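Local coordinates for RTX toxin RtxA (PDB 6IMP), which probably acts as a hydrolase of the alpha/beta-hydrolase fold, forming one effector domain of a secreted Vibrio vulnificus toxin, at residues V133-Y138 with R155-Y160. Numbering follows the deposited sequence.
Sequences VNLRGY and RTMFNY
Met157 reaches from helix 147-164 to Val133 and Leu135 with the end of its thioether chain, CG, SD and CE. Its CG and SD run alongside Val133 in the opposite direction, with SD 3.8 Å from Val133 CB, while the terminal CE goes on to lie 3.5 Å from Leu135 CD2. Met157 crosses Leu135 at about a right angle, its CE methyl against the CD2 methyl. CE also sits near the carbonyls of Val133 and Asn134, and no hydrogen bond joins the two segments. Val133 turns CG1 anti to its own N (chi1 176°), which sets that methyl beside Met157 CG and CE, 3.9 Å from CE. This is the first half of a beta-alpha-beta crossover of the alpha/beta-hydrolase fold: strand 129-133, loop and helix 147-164, which packs back on the strand's last residue before the chain enters strand 172-177. Leu135 also touches Leu150 and Asp153 earlier on that helix, and Ile183 of helix 180-192, which follows the probable nucleophile elbow. From Leu135 to Tyr138 the loop makes a type II beta turn, closed by the hydrogen bond from Tyr138 N to Leu135 O at 3.1 Å, with Gly137 at a positive phi of 91°. Asn134, pointing away from the helix, is buried and pinned by hydrogen bonds, OD1 to Ala112 N and ND2 to Glu113 OE1 and Thr80 O, while the backbone N of Leu135 is hydrogen-bonded to His106 NE2.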
ATOM      1  N   VAL A 133       6.078  -3.328   5.223  1.00 72.04           N
ATOM      2  CA  VAL A 133       7.231  -2.423   5.210  1.00 72.17           C
ATOM      3  C   VAL A 133       6.803  -0.994   4.888  1.00 67.12           C
ATOM      4  O   VAL A 133       6.016  -0.756   3.962  1.00 66.06           O
ATOM      5  CB  VAL A 133       8.265  -2.891   4.178  1.00 75.60           C
ATOM      6  CG1 VAL A 133       9.424  -1.915   4.073  1.00 77.67           C
ATOM      7  CG2 VAL A 133       8.767  -4.269   4.561  1.00 76.94           C
ATOM      8  N   ASN A 134       7.311  -0.051   5.678  1.00 64.80           N
ATOM      9  CA  ASN A 134       7.108   1.375   5.421  1.00 64.61           C
ATOM     10  C   ASN A 134       7.772   1.827   4.121  1.00 65.38           C
ATOM     11  O   ASN A 134       8.951   1.583   3.885  1.00 64.75           O
ATOM     12  CB  ASN A 134       7.694   2.211   6.557  1.00 62.23           C
ATOM     13  CG  ASN A 134       6.824   2.231   7.783  1.00 59.14           C
ATOM     14  OD1 ASN A 134       5.691   2.702   7.751  1.00 64.40           O
ATOM     15  ND2 ASN A 134       7.364   1.754   8.886  1.00 61.38           N
ATOM     16  N   LEU A 135       7.019   2.568   3.328  1.00 67.29           N
ATOM     17  CA  LEU A 135       7.574   3.360   2.240  1.00 65.02           C
ATOM     18  C   LEU A 135       8.463   4.454   2.813  1.00 65.02           C
ATOM     19  O   LEU A 135       8.343   4.802   3.995  1.00 63.25           O
ATOM     20  CB  LEU A 135       6.442   3.998   1.457  1.00 65.97           C
ATOM     21  CG  LEU A 135       5.411   2.992   0.952  1.00 67.93           C
ATOM     22  CD1 LEU A 135       4.089   3.672   0.650  1.00 69.40           C
ATOM     23  CD2 LEU A 135       5.963   2.278  -0.270  1.00 71.78           C
ATOM     24  N   ARG A 136       9.336   5.018   1.984  1.00 59.80           N
ATOM     25  CA  ARG A 136      10.180   6.127   2.435  1.00 62.64           C
ATOM     26  C   ARG A 136       9.363   7.218   3.140  1.00 59.70           C
ATOM     27  O   ARG A 136       8.317   7.637   2.645  1.00 59.92           O
ATOM     28  CB  ARG A 136      10.934   6.753   1.273  1.00 65.02           C
ATOM     29  CG  ARG A 136      10.056   7.530   0.318  1.00 65.60           C
ATOM     30  CD  ARG A 136      10.861   8.001  -0.862  1.00 67.90           C
ATOM     31  NE  ARG A 136      11.280   6.890  -1.703  1.00 64.96           N
ATOM     32  CZ  ARG A 136      12.119   7.010  -2.723  1.00 63.49           C
ATOM     33  NH1 ARG A 136      12.449   5.941  -3.435  1.00 64.96           N
ATOM     34  NH2 ARG A 136      12.601   8.205  -3.058  1.00 64.99           N
ATOM     35  N   GLY A 137       9.851   7.660   4.295  1.00 60.49           N
ATOM     36  CA  GLY A 137       9.261   8.793   5.017  1.00 67.17           C
ATOM     37  C   GLY A 137       8.195   8.377   6.010  1.00 70.40           C
ATOM     38  O   GLY A 137       7.645   9.216   6.734  1.00 62.69           O
ATOM     39  N   TYR A 138       7.933   7.072   6.060  1.00 71.91           N
ATOM     40  CA  TYR A 138       6.881   6.508   6.874  1.00 68.79           C
ATOM     41  C   TYR A 138       7.501   5.554   7.864  1.00 75.29           C
ATOM     42  O   TYR A 138       8.452   4.837   7.537  1.00 64.71           O
ATOM     43  CB  TYR A 138       5.896   5.752   5.996  1.00 68.26           C
ATOM     44  CG  TYR A 138       4.893   6.646   5.317  1.00 66.58           C
ATOM     45  CD1 TYR A 138       3.767   7.088   5.997  1.00 62.59           C
ATOM     46  CD2 TYR A 138       5.056   7.036   3.991  1.00 60.63           C
ATOM     47  CE1 TYR A 138       2.821   7.881   5.376  1.00 62.56           C
ATOM     48  CE2 TYR A 138       4.115   7.836   3.360  1.00 61.51           C
ATOM     49  CZ  TYR A 138       2.999   8.259   4.057  1.00 63.36           C
ATOM     50  OH  TYR A 138       2.059   9.073   3.448  1.00 66.67           O
ATOM     51  N   ARG A 155       9.011  -1.833  -5.234  1.00 76.55           N
ATOM     52  CA  ARG A 155       9.742  -2.835  -6.001  1.00 79.31           C
ATOM     53  C   ARG A 155      10.846  -3.444  -5.160  1.00 81.69           C
ATOM     54  O   ARG A 155      11.160  -4.634  -5.287  1.00 74.82           O
ATOM     55  CB  ARG A 155      10.336  -2.218  -7.260  1.00 73.70           C
ATOM     56  CG  ARG A 155       9.417  -1.225  -7.956  1.00 79.07           C
ATOM     57  CD  ARG A 155       9.432  -1.438  -9.449  1.00 77.17           C
ATOM     58  NE  ARG A 155       8.476  -0.593 -10.157  1.00 76.12           N
ATOM     59  CZ  ARG A 155       8.798   0.374 -11.014  1.00 84.02           C
ATOM     60  NH1 ARG A 155      10.073   0.678 -11.249  1.00 98.65           N
ATOM     61  NH2 ARG A 155       7.838   1.058 -11.642  1.00 76.92           N
ATOM     62  N   THR A 156      11.461  -2.614  -4.323  1.00 79.13           N
ATOM     63  CA  THR A 156      12.382  -3.106  -3.318  1.00 79.41           C
ATOM     64  C   THR A 156      11.684  -4.195  -2.544  1.00 84.58           C
ATOM     65  O   THR A 156      12.164  -5.327  -2.470  1.00 95.13           O
ATOM     66  CB  THR A 156      12.789  -1.994  -2.346  1.00 78.69           C
ATOM     67  OG1 THR A 156      13.438  -0.954  -3.075  1.00 82.03           O
ATOM     68  CG2 THR A 156      13.731  -2.530  -1.263  1.00 82.80           C
ATOM     69  N   MET A 157      10.515  -3.849  -2.017  1.00 83.59           N
ATOM     70  CA  MET A 157       9.756  -4.746  -1.178  1.00 74.27           C
ATOM     71  C   MET A 157       9.427  -6.004  -1.938  1.00 66.26           C
ATOM     72  O   MET A 157       9.562  -7.094  -1.410  1.00 61.84           O
ATOM     73  CB  MET A 157       8.472  -4.083  -0.722  1.00 73.74           C
ATOM     74  CG  MET A 157       8.670  -3.050   0.358  1.00 69.19           C
ATOM     75  SD  MET A 157       7.107  -2.205   0.589  1.00 68.84           S
ATOM     76  CE  MET A 157       7.650  -0.541   0.943  1.00 75.88           C
ATOM     77  N   PHE A 158       8.991  -5.856  -3.180  1.00 69.96           N
ATOM     78  CA  PHE A 158       8.778  -7.024  -4.022  1.00 77.67           C
ATOM     79  C   PHE A 158      10.033  -7.872  -4.077  1.00 78.62           C
ATOM     80  O   PHE A 158      10.027  -9.026  -3.662  1.00 76.05           O
ATOM     81  CB  PHE A 158       8.376  -6.640  -5.436  1.00 80.24           C
ATOM     82  CG  PHE A 158       7.869  -7.799  -6.240  1.00 88.00           C
ATOM     83  CD1 PHE A 158       6.788  -8.549  -5.783  1.00 94.57           C
ATOM     84  CD2 PHE A 158       8.458  -8.149  -7.438  1.00 92.50           C
ATOM     85  CE1 PHE A 158       6.300  -9.615  -6.511  1.00 93.51           C
ATOM     86  CE2 PHE A 158       7.973  -9.217  -8.175  1.00100.97           C
ATOM     87  CZ  PHE A 158       6.898  -9.956  -7.706  1.00 97.45           C
ATOM     88  N   ASN A 159      11.121  -7.269  -4.541  1.00 88.98           N
ATOM     89  CA  ASN A 159      12.363  -7.996  -4.768  1.00 87.00           C
ATOM     90  C   ASN A 159      12.811  -8.724  -3.512  1.00 82.97           C
ATOM     91  O   ASN A 159      13.267  -9.853  -3.595  1.00100.50           O
ATOM     92  CB  ASN A 159      13.463  -7.062  -5.269  1.00 87.08           C
ATOM     93  CG  ASN A 159      13.252  -6.634  -6.709  1.00 89.36           C
ATOM     94  OD1 ASN A 159      12.859  -7.433  -7.569  1.00 91.21           O
ATOM     95  ND2 ASN A 159      13.520  -5.366  -6.983  1.00 98.36           N
ATOM     96  N   TYR A 160      12.601  -8.117  -2.346  1.00 76.77           N
ATOM     97  CA  TYR A 160      12.921  -8.785  -1.066  1.00 81.48           C
ATOM     98  C   TYR A 160      12.196 -10.125  -0.884  1.00 86.37           C
ATOM     99  O   TYR A 160      12.758 -11.077  -0.332  1.00 84.05           O
ATOM    100  CB  TYR A 160      12.616  -7.872   0.127  1.00 76.92           C
ATOM    101  CG  TYR A 160      12.702  -8.582   1.454  1.00 72.21           C
ATOM    102  CD1 TYR A 160      13.916  -9.060   1.922  1.00 76.13           C
ATOM    103  CD2 TYR A 160      11.569  -8.809   2.222  1.00 71.48           C
ATOM    104  CE1 TYR A 160      14.013  -9.738   3.132  1.00 76.32           C
ATOM    105  CE2 TYR A 160      11.651  -9.470   3.441  1.00 84.36           C
ATOM    106  CZ  TYR A 160      12.879  -9.937   3.893  1.00 83.69           C
ATOM    107  OH  TYR A 160      12.974 -10.593   5.104  1.00 85.73           O
TER